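Local coordinates for protein prolyl oligopeptidase (Novosphingobium capsulatum, PDB 1YR2) that probably hydrolyses oligopeptides on the carboxyl side of proline, and less readily alanine, as a serine peptidase of the S9A family, at residues 167-178 with 214-222; 239-247 with 260-271. All coordinates share one frame; numbering follows the deposited sequence.

Contact 1: 167-178 with 214-222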
loop_
_atom_site.group_PDB
_atom_site.type_symbol
_atom_site.label_atom_id
_atom_site.label_comp_id
_atom_site.label_asym_id
_atom_site.label_seq_id
_atom_site.Cartn_x
_atom_site.Cartn_y
_atom_site.Cartn_z
ATOM N N ALA A 167 -15.967 -12.436 -4.777
ATOM C CA ALA A 167 -15.299 -12.609 -6.074
ATOM C C ALA A 167 -16.304 -12.830 -7.180
ATOM O O ALA A 167 -17.439 -13.222 -6.911
ATOM C CB ALA A 167 -14.330 -13.804 -6.017
ATOM N N TRP A 168 -15.894 -12.593 -8.446
ATOM C CA TRP A 168 -16.780 -12.841 -9.584
ATOM C C TRP A 168 -15.919 -13.273 -10.779
ATOM O O TRP A 168 -14.774 -12.929 -10.818
ATOM C CB TRP A 168 -17.642 -11.643 -9.950
ATOM C CG TRP A 168 -16.914 -10.383 -10.222
ATOM C CD1 TRP A 168 -16.607 -9.437 -9.327
ATOM C CD2 TRP A 168 -16.387 -9.927 -11.488
ATOM N NE1 TRP A 168 -15.929 -8.409 -9.936
ATOM C CE2 TRP A 168 -15.768 -8.690 -11.257
ATOM C CE3 TRP A 168 -16.406 -10.424 -12.770
ATOM C CZ2 TRP A 168 -15.166 -7.937 -12.258
ATOM C CZ3 TRP A 168 -15.796 -9.670 -13.795
ATOM C CH2 TRP A 168 -15.191 -8.443 -13.523
ATOM N N ALA A 169 -16.520 -14.016 -11.698
ATOM C CA ALA A 169 -15.867 -14.488 -12.892
ATOM C C ALA A 169 -16.920 -14.682 -13.942
ATOM O O ALA A 169 -17.890 -15.433 -13.760
ATOM C CB ALA A 169 -15.126 -15.764 -12.631
ATOM N N ALA A 170 -16.736 -14.020 -15.072
ATOM C CA ALA A 170 -17.577 -14.261 -16.220
ATOM C C ALA A 170 -17.101 -15.530 -16.953
ATOM O O ALA A 170 -15.885 -15.815 -17.032
ATOM C CB ALA A 170 -17.540 -13.092 -17.130
ATOM N N SER A 171 -18.050 -16.246 -17.554
ATOM C CA SER A 171 -17.738 -17.406 -18.371
ATOM C C SER A 171 -16.933 -17.030 -19.619
ATOM O O SER A 171 -16.851 -15.850 -20.020
ATOM C CB SER A 171 -19.039 -18.166 -18.771
ATOM O OG SER A 171 -19.890 -17.376 -19.592
ATOM N N ASP A 172 -16.362 -18.043 -20.271
ATOM C CA ASP A 172 -15.450 -17.784 -21.399
ATOM C C ASP A 172 -16.130 -17.023 -22.518
ATOM O O ASP A 172 -15.510 -16.162 -23.177
ATOM C CB ASP A 172 -14.851 -19.097 -21.948
ATOM C CG ASP A 172 -13.778 -19.703 -21.030
ATOM O OD1 ASP A 172 -13.450 -19.101 -19.968
ATOM O OD2 ASP A 172 -13.191 -20.790 -21.301
ATOM N N ASP A 173 -17.419 -17.287 -22.745
ATOM C CA ASP A 173 -18.148 -16.576 -23.804
ATOM C C ASP A 173 -19.024 -15.422 -23.285
ATOM O O ASP A 173 -19.757 -14.795 -24.051
ATOM C CB ASP A 173 -18.995 -17.557 -24.608
ATOM C CG ASP A 173 -20.163 -18.111 -23.803
ATOM O OD1 ASP A 173 -20.321 -17.739 -22.590
ATOM O OD2 ASP A 173 -20.949 -18.982 -24.288
ATOM N N GLY A 174 -18.958 -15.182 -21.984
ATOM C CA GLY A 174 -19.485 -13.996 -21.336
ATOM C C GLY A 174 -20.977 -14.071 -21.068
ATOM O O GLY A 174 -21.605 -13.051 -20.754
ATOM N N ARG A 175 -21.569 -15.241 -21.260
ATOM C CA ARG A 175 -23.022 -15.342 -21.158
ATOM C C ARG A 175 -23.528 -15.652 -19.748
ATOM O O ARG A 175 -24.709 -15.384 -19.447
ATOM C CB ARG A 175 -23.590 -16.343 -22.176
ATOM C CG ARG A 175 -23.361 -15.978 -23.651
ATOM C CD ARG A 175 -24.092 -16.921 -24.611
ATOM N NE ARG A 175 -25.536 -16.788 -24.386
ATOM C CZ ARG A 175 -26.311 -15.844 -24.932
ATOM N NH1 ARG A 175 -25.813 -14.979 -25.775
ATOM N NH2 ARG A 175 -27.605 -15.780 -24.630
ATOM N N LEU A 176 -22.644 -16.151 -18.876
ATOM C CA LEU A 176 -22.980 -16.428 -17.468
ATOM C C LEU A 176 -21.929 -15.840 -16.559
ATOM O O LEU A 176 -20.784 -15.623 -16.989
ATOM C CB LEU A 176 -23.005 -17.936 -17.210
ATOM C CG LEU A 176 -24.045 -18.707 -17.976
ATOM C CD1 LEU A 176 -23.741 -20.201 -17.812
ATOM C CD2 LEU A 176 -25.478 -18.361 -17.471
ATOM N N LEU A 177 -22.327 -15.503 -15.346
ATOM C CA LEU A 177 -21.408 -14.969 -14.369
ATOM C C LEU A 177 -21.584 -15.705 -13.057
ATOM O O LEU A 177 -22.699 -15.924 -12.573
ATOM C CB LEU A 177 -21.625 -13.471 -14.219
ATOM C CG LEU A 177 -20.634 -12.810 -13.272
ATOM C CD1 LEU A 177 -19.759 -11.908 -14.012
ATOM C CD2 LEU A 177 -21.371 -12.143 -12.161
ATOM N N ALA A 178 -20.459 -16.110 -12.507
ATOM C CA ALA A 178 -20.401 -16.795 -11.245
ATOM C C ALA A 178 -19.894 -15.806 -10.245
ATOM O O ALA A 178 -19.004 -14.998 -10.556
ATOM C CB ALA A 178 -19.456 -18.008 -11.318
ATOM N N LEU A 214 -12.495 -19.068 -8.604
ATOM C CA LEU A 214 -13.646 -19.342 -9.424
ATOM C C LEU A 214 -12.997 -19.455 -10.777
ATOM O O LEU A 214 -12.340 -18.508 -11.237
ATOM C CB LEU A 214 -14.613 -18.167 -9.428
ATOM C CG LEU A 214 -15.260 -17.785 -8.124
ATOM C CD1 LEU A 214 -16.071 -16.528 -8.320
ATOM C CD2 LEU A 214 -16.097 -18.920 -7.571
ATOM N N ALA A 215 -13.115 -20.596 -11.413
ATOM C CA ALA A 215 -12.484 -20.750 -12.727
ATOM C C ALA A 215 -13.390 -21.512 -13.643
ATOM O O ALA A 215 -13.695 -22.685 -13.399
ATOM C CB ALA A 215 -11.164 -21.470 -12.619
ATOM N N TRP A 216 -13.776 -20.882 -14.754
ATOM C CA TRP A 216 -14.677 -21.534 -15.686
ATOM C C TRP A 216 -13.904 -22.536 -16.545
ATOM O O TRP A 216 -12.779 -22.273 -16.980
ATOM C CB TRP A 216 -15.335 -20.486 -16.596
ATOM C CG TRP A 216 -16.433 -19.711 -15.926
ATOM C CD1 TRP A 216 -16.314 -18.548 -15.215
ATOM C CD2 TRP A 216 -17.819 -20.059 -15.873
ATOM N NE1 TRP A 216 -17.538 -18.131 -14.766
ATOM C CE2 TRP A 216 -18.481 -19.053 -15.133
ATOM C CE3 TRP A 216 -18.573 -21.098 -16.415
ATOM C CZ2 TRP A 216 -19.848 -19.076 -14.891
ATOM C CZ3 TRP A 216 -19.907 -21.134 -16.189
ATOM C CH2 TRP A 216 -20.554 -20.102 -15.448
ATOM N N LEU A 217 -14.527 -23.689 -16.761
ATOM C CA LEU A 217 -14.080 -24.686 -17.696
ATOM C C LEU A 217 -15.041 -24.572 -18.859
ATOM O O LEU A 217 -16.128 -25.123 -18.833
ATOM C CB LEU A 217 -14.113 -26.041 -17.043
ATOM C CG LEU A 217 -13.464 -27.176 -17.798
ATOM C CD1 LEU A 217 -11.993 -27.221 -17.545
ATOM C CD2 LEU A 217 -14.151 -28.492 -17.429
ATOM N N GLY A 218 -14.663 -23.792 -19.838
ATOM C CA GLY A 218 -15.559 -23.394 -20.921
ATOM C C GLY A 218 -16.738 -22.556 -20.450
ATOM O O GLY A 218 -16.560 -21.684 -19.599
ATOM N N ASN A 219 -17.923 -22.782 -21.037
ATOM C CA ASN A 219 -19.087 -21.924 -20.781
ATOM C C ASN A 219 -20.140 -22.463 -19.842
ATOM O O ASN A 219 -21.060 -21.730 -19.507
ATOM C CB ASN A 219 -19.717 -21.519 -22.115
ATOM C CG ASN A 219 -18.667 -20.929 -23.068
ATOM O OD1 ASN A 219 -17.922 -20.055 -22.676
ATOM N ND2 ASN A 219 -18.606 -21.413 -24.261
ATOM N N ASP A 220 -19.986 -23.691 -19.366
ATOM C CA ASP A 220 -21.038 -24.343 -18.581
ATOM C C ASP A 220 -20.540 -25.230 -17.485
ATOM O O ASP A 220 -21.249 -26.159 -17.084
ATOM C CB ASP A 220 -21.912 -25.189 -19.506
ATOM C CG ASP A 220 -21.106 -26.224 -20.252
ATOM O OD1 ASP A 220 -19.915 -26.444 -19.912
ATOM O OD2 ASP A 220 -21.569 -26.870 -21.208
ATOM N N ALA A 221 -19.314 -24.970 -16.989
ATOM C CA ALA A 221 -18.816 -25.688 -15.824
ATOM C C ALA A 221 -17.796 -24.807 -15.120
ATOM O O ALA A 221 -17.105 -24.016 -15.773
ATOM C CB ALA A 221 -18.182 -27.023 -16.213
ATOM N N LEU A 222 -17.685 -24.999 -13.815
ATOM C CA LEU A 222 -16.885 -24.145 -12.939
ATOM C C LEU A 222 -16.082 -25.005 -11.970
ATOM O O LEU A 222 -16.649 -25.872 -11.306
ATOM C CB LEU A 222 -17.818 -23.244 -12.125
ATOM C CG LEU A 222 -17.059 -22.163 -11.344
ATOM C CD1 LEU A 222 -16.754 -20.951 -12.193
ATOM C CD2 LEU A 222 -17.787 -21.734 -10.112
HETATM O O HOH W 1 -12.058 -22.563 -20.066
#

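Contact 2: 239-247 with 260-271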
loop_
_atom_site.group_PDB
_atom_site.type_symbol
_atom_site.label_atom_id
_atom_site.label_comp_id
_atom_site.label_asym_id
_atom_site.label_seq_id
_atom_site.Cartn_x
_atom_site.Cartn_y
_atom_site.Cartn_z
ATOM N N LEU A 239 -12.294 -26.945 10.725
ATOM C CA LEU A 239 -10.857 -27.145 10.669
ATOM C C LEU A 239 -10.537 -27.086 9.167
ATOM O O LEU A 239 -11.212 -27.718 8.338
ATOM C CB LEU A 239 -10.456 -28.483 11.347
ATOM C CG LEU A 239 -10.147 -28.614 12.881
ATOM C CD1 LEU A 239 -9.182 -27.527 13.439
ATOM C CD2 LEU A 239 -11.412 -28.682 13.769
ATOM N N ASN A 240 -9.572 -26.260 8.791
ATOM C CA ASN A 240 -9.233 -26.127 7.366
ATOM C C ASN A 240 -8.388 -27.279 6.866
ATOM O O ASN A 240 -7.329 -27.044 6.283
ATOM C CB ASN A 240 -8.580 -24.766 7.030
ATOM C CG ASN A 240 -9.368 -23.584 7.591
ATOM O OD1 ASN A 240 -10.609 -23.588 7.602
ATOM N ND2 ASN A 240 -8.649 -22.585 8.104
ATOM N N TYR A 241 -8.855 -28.513 7.076
ATOM C CA TYR A 241 -8.198 -29.695 6.469
ATOM C C TYR A 241 -8.903 -30.296 5.256
ATOM O O TYR A 241 -10.120 -30.261 5.120
ATOM C CB TYR A 241 -7.974 -30.831 7.507
ATOM C CG TYR A 241 -7.220 -30.373 8.754
ATOM C CD1 TYR A 241 -6.184 -29.450 8.663
ATOM C CD2 TYR A 241 -7.563 -30.845 10.019
ATOM C CE1 TYR A 241 -5.490 -29.006 9.809
ATOM C CE2 TYR A 241 -6.894 -30.403 11.161
ATOM C CZ TYR A 241 -5.851 -29.474 11.034
ATOM O OH TYR A 241 -5.178 -29.035 12.137
ATOM N N ASN A 242 -8.096 -30.904 4.395
ATOM C CA ASN A 242 -8.590 -31.692 3.279
ATOM C C ASN A 242 -9.395 -30.898 2.248
ATOM O O ASN A 242 -10.365 -31.392 1.672
ATOM C CB ASN A 242 -9.368 -32.904 3.797
ATOM C CG ASN A 242 -8.445 -33.918 4.438
ATOM O OD1 ASN A 242 -7.512 -34.403 3.795
ATOM N ND2 ASN A 242 -8.702 -34.241 5.674
ATOM N N GLN A 243 -8.944 -29.684 1.981
ATOM C CA GLN A 243 -9.528 -28.926 0.912
ATOM C C GLN A 243 -9.443 -29.714 -0.422
ATOM O O GLN A 243 -8.430 -30.367 -0.738
ATOM C CB GLN A 243 -8.820 -27.584 0.770
ATOM C CG GLN A 243 -9.499 -26.682 -0.272
ATOM C CD GLN A 243 -8.878 -25.282 -0.370
ATOM O OE1 GLN A 243 -7.647 -25.142 -0.411
ATOM N NE2 GLN A 243 -9.747 -24.239 -0.373
ATOM N N THR A 244 -10.510 -29.697 -1.187
ATOM C CA THR A 244 -10.574 -30.451 -2.458
ATOM C C THR A 244 -11.122 -29.602 -3.609
ATOM O O THR A 244 -11.923 -28.725 -3.388
ATOM C CB THR A 244 -11.364 -31.769 -2.311
ATOM O OG1 THR A 244 -12.665 -31.494 -1.799
ATOM C CG2 THR A 244 -10.761 -32.634 -1.254
ATOM N N VAL A 245 -10.617 -29.848 -4.811
ATOM C CA VAL A 245 -11.039 -29.159 -6.029
ATOM C C VAL A 245 -12.104 -30.036 -6.695
ATOM O O VAL A 245 -11.888 -31.229 -6.826
ATOM C CB VAL A 245 -9.864 -28.922 -6.971
ATOM C CG1 VAL A 245 -10.335 -28.181 -8.252
ATOM C CG2 VAL A 245 -8.808 -28.150 -6.301
ATOM N N TRP A 246 -13.254 -29.432 -7.011
ATOM C CA TRP A 246 -14.397 -30.052 -7.693
ATOM C C TRP A 246 -14.819 -29.264 -8.927
ATOM O O TRP A 246 -14.479 -28.074 -9.068
ATOM C CB TRP A 246 -15.586 -30.114 -6.757
ATOM C CG TRP A 246 -15.404 -30.937 -5.560
ATOM C CD1 TRP A 246 -14.605 -30.670 -4.455
ATOM C CD2 TRP A 246 -16.038 -32.197 -5.290
ATOM N NE1 TRP A 246 -14.718 -31.691 -3.539
ATOM C CE2 TRP A 246 -15.605 -32.624 -4.007
ATOM C CE3 TRP A 246 -16.952 -33.013 -6.009
ATOM C CZ2 TRP A 246 -16.035 -33.828 -3.432
ATOM C CZ3 TRP A 246 -17.373 -34.189 -5.444
ATOM C CH2 TRP A 246 -16.913 -34.599 -4.162
ATOM N N LEU A 247 -15.610 -29.929 -9.779
ATOM C CA LEU A 247 -16.151 -29.359 -11.012
ATOM C C LEU A 247 -17.660 -29.379 -10.865
ATOM O O LEU A 247 -18.272 -30.432 -10.647
ATOM C CB LEU A 247 -15.727 -30.143 -12.251
ATOM C CG LEU A 247 -16.221 -29.648 -13.606
ATOM C CD1 LEU A 247 -15.538 -28.306 -13.911
ATOM C CD2 LEU A 247 -15.946 -30.659 -14.693
ATOM N N VAL A 260 -11.979 -33.352 -8.583
ATOM C CA VAL A 260 -10.871 -33.153 -9.525
ATOM C C VAL A 260 -9.527 -33.381 -8.888
ATOM O O VAL A 260 -8.668 -34.038 -9.479
ATOM C CB VAL A 260 -10.920 -31.729 -10.109
ATOM C CG1 VAL A 260 -9.710 -31.470 -11.013
ATOM C CG2 VAL A 260 -12.189 -31.564 -10.912
ATOM N N PHE A 261 -9.329 -32.856 -7.671
ATOM C CA PHE A 261 -8.025 -32.971 -7.015
ATOM C C PHE A 261 -8.111 -32.891 -5.501
ATOM O O PHE A 261 -8.826 -32.044 -4.954
ATOM C CB PHE A 261 -7.077 -31.866 -7.481
ATOM C CG PHE A 261 -5.634 -32.115 -7.130
ATOM C CD1 PHE A 261 -4.954 -33.204 -7.664
ATOM C CD2 PHE A 261 -4.958 -31.283 -6.232
ATOM C CE1 PHE A 261 -3.682 -33.454 -7.326
ATOM C CE2 PHE A 261 -3.639 -31.533 -5.920
ATOM C CZ PHE A 261 -3.011 -32.596 -6.449
ATOM N N ALA A 262 -7.349 -33.773 -4.867
ATOM C CA ALA A 262 -7.153 -33.794 -3.433
ATOM C C ALA A 262 -5.771 -34.347 -3.107
ATOM O O ALA A 262 -5.190 -35.062 -3.931
ATOM C CB ALA A 262 -8.215 -34.643 -2.768
ATOM N N THR A 263 -5.271 -34.044 -1.901
ATOM C CA THR A 263 -4.048 -34.670 -1.365
ATOM C C THR A 263 -4.351 -35.349 -0.038
ATOM O O THR A 263 -4.150 -34.765 1.016
ATOM C CB THR A 263 -2.897 -33.660 -1.156
ATOM O OG1 THR A 263 -3.354 -32.493 -0.448
ATOM C CG2 THR A 263 -2.376 -33.173 -2.489
ATOM N N PRO A 264 -4.798 -36.595 -0.095
ATOM C CA PRO A 264 -5.271 -37.294 1.112
ATOM C C PRO A 264 -4.189 -37.713 2.154
ATOM O O PRO A 264 -4.554 -38.222 3.223
ATOM C CB PRO A 264 -5.996 -38.515 0.534
ATOM C CG PRO A 264 -5.362 -38.786 -0.780
ATOM C CD PRO A 264 -4.910 -37.432 -1.321
ATOM N N GLU A 265 -2.915 -37.536 1.855
ATOM C CA GLU A 265 -1.855 -37.728 2.816
ATOM C C GLU A 265 -1.310 -36.385 3.346
ATOM O O GLU A 265 -0.462 -36.355 4.252
ATOM C CB GLU A 265 -0.780 -38.596 2.163
ATOM C CG GLU A 265 -1.345 -39.973 1.745
ATOM C CD GLU A 265 -0.274 -40.990 1.385
ATOM O OE1 GLU A 265 0.717 -41.110 2.128
ATOM O OE2 GLU A 265 -0.431 -41.698 0.376
ATOM N N LEU A 266 -1.859 -35.290 2.833
ATOM C CA LEU A 266 -1.422 -33.926 3.178
ATOM C C LEU A 266 -2.625 -33.064 3.556
ATOM O O LEU A 266 -3.085 -32.223 2.765
ATOM C CB LEU A 266 -0.707 -33.310 1.991
ATOM C CG LEU A 266 0.579 -34.026 1.576
ATOM C CD1 LEU A 266 1.091 -33.460 0.247
ATOM C CD2 LEU A 266 1.668 -33.872 2.680
ATOM N N PRO A 267 -3.131 -33.243 4.771
ATOM C CA PRO A 267 -4.383 -32.598 5.164
ATOM C C PRO A 267 -4.350 -31.089 5.281
ATOM O O PRO A 267 -5.416 -30.496 5.164
ATOM C CB PRO A 267 -4.683 -33.208 6.530
ATOM C CG PRO A 267 -3.340 -33.616 7.081
ATOM C CD PRO A 267 -2.547 -34.043 5.862
ATOM N N LYS A 268 -3.193 -30.498 5.562
ATOM C CA LYS A 268 -3.075 -29.047 5.720
ATOM C C LYS A 268 -2.823 -28.312 4.397
ATOM O O LYS A 268 -2.833 -27.088 4.333
ATOM C CB LYS A 268 -1.969 -28.711 6.703
ATOM C CG LYS A 268 -2.120 -29.366 8.033
ATOM C CD LYS A 268 -1.135 -28.856 9.061
ATOM C CE LYS A 268 -1.443 -29.455 10.407
ATOM N NZ LYS A 268 -1.466 -28.410 11.487
ATOM N N ARG A 269 -2.630 -29.072 3.325
ATOM C CA ARG A 269 -2.398 -28.488 1.994
ATOM C C ARG A 269 -3.696 -27.897 1.430
ATOM O O ARG A 269 -4.740 -28.557 1.438
ATOM C CB ARG A 269 -1.904 -29.609 1.079
ATOM C CG ARG A 269 -1.145 -29.235 -0.113
ATOM C CD ARG A 269 0.153 -28.466 0.160
ATOM N NE ARG A 269 1.105 -29.176 0.970
ATOM C CZ ARG A 269 2.097 -29.912 0.512
ATOM N NH1 ARG A 269 2.276 -30.094 -0.781
ATOM N NH2 ARG A 269 2.942 -30.459 1.354
ATOM N N GLY A 270 -3.628 -26.638 0.996
ATOM C CA GLY A 270 -4.691 -25.946 0.302
ATOM C C GLY A 270 -4.489 -26.000 -1.212
ATOM O O GLY A 270 -3.352 -26.117 -1.682
ATOM N N HIS A 271 -5.562 -25.899 -1.989
ATOM C CA HIS A 271 -5.480 -26.108 -3.435
ATOM C C HIS A 271 -6.433 -25.135 -4.088
ATOM O O HIS A 271 -7.631 -25.034 -3.690
ATOM C CB HIS A 271 -5.952 -27.496 -3.821
ATOM C CG HIS A 271 -5.213 -28.606 -3.141
ATOM N ND1 HIS A 271 -3.896 -28.877 -3.406
ATOM C CD2 HIS A 271 -5.602 -29.502 -2.208
ATOM C CE1 HIS A 271 -3.500 -29.887 -2.662
ATOM N NE2 HIS A 271 -4.525 -30.303 -1.947
HETATM O O HOH W 2 -6.642 -28.123 3.306
HETATM O O HOH W 3 -6.821 -32.376 -0.109
#

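Contact 1: 167-178 with 214-222
Trp216 lays its indole against Ser171, at the start of the turn 171-174, with NE1 donating to Ala169 O at 2.9 Å, the oxygen near the ring plane. That oxygen also accepts from Ala178 N, and the two donors reach it from opposite faces of its carbonyl plane. Ser171 covers one ring face, its CA 3.5 Å from the five-membered centroid and almost on the normal, while Leu222 CD1 lies against the other. Leu176 CB touches Trp216 CH2 and Ala178 CB touches CZ2 of the same ring, each obliquely. A leucine in place of Trp216 would probably leave Ala169 O without its second donor and open a gap beside Ser171. Farther out, the Asn219 amide stacks on the Asp173 carboxylate, planes 5° apart, and Asn219 OD1 takes a weak bond from Asp173 N at 2.8 Å. With Asp173 CG between backbone N and carbonyl carbon (chi1 69°), OD1 receives Arg175 N, which closes an Asx turn, and also Ser171 OG. Ser171 OG in turn accepts from Leu176 N at 3.1 Å. The contact sets the hairpin of strands 163-170 and 176-183 against strands 215-216 and 221-226 of the next propeller sheet, with Phe193 of strand 188-195 touching both Ala178 and Leu222.

Contact 2: 239-247 with 260-271
Val245 pairs with Phe261 in an antiparallel, hydrogen-bonded bridge that a classic beta bulge distorts, since Val260 N (2.8 Å) and Phe261 N (3.1 Å) both donate to Val245 O, from the same face of its carbonyl plane. Val245 N returns a nearly straight bond to Phe261 O. Around this bridge the packing is aliphatic: Val245 CG1 meets Val260 CB, and Val260 CG2 reaches Leu247 CB. On the neighbouring residues, Thr244 CG2 touches Ala262 CB at 3.6 Å. The other methyl of Val245, CG2, rests on His271 CB. Gln243 stretches toward strand 270-275, CG anti to the backbone N (chi1 -174°) and the chain extended beyond it, which brings Gln243 OE1 within 2.7 Å of His271 N; the donor stands 35° out of the amide plane. NE2 of the same amide is bonded to Phe211 O. At the loop end, Asn242 N donates in plane to a lone pair of Pro267 O at 2.8 Å, and the Lys268 chain runs beside the Tyr241 ring, Lys268 CG 3.8 Å from Tyr241 CE1. Chemically, the contact changes along its length from an apolar, bulged strand pair to polar bridging: the buried Gln243 has both ends of its amide engaged by backbone atoms, while His271, also buried, bonds Thr263 OG1 through NE2 and Ser286 through ND1, which should fix the rotation of its imidazole.

Overall arrangement
Contact 1 closes before contact 2 opens along the chain, and their centres lie about 23 Å apart within the N-terminal beta-propeller domain. They share the four-stranded antiparallel sheet 215-216, 221-226, 244-249, 258-261. Contact 1 joins its first two strands to the preceding sheet, whereas contact 2 pairs its last two and carries the chain on to strand 270-275 of the following one. Leu247 CD1 links them directly, packing on Ala221 CB at 3.7 Å and also on Leu217 CD2 in the turn before strand 221-226. Both thus belong to the blade-to-blade packing of the propeller, which in this family covers the active site of the alpha/beta-hydrolase domain and is thought to restrict access to it.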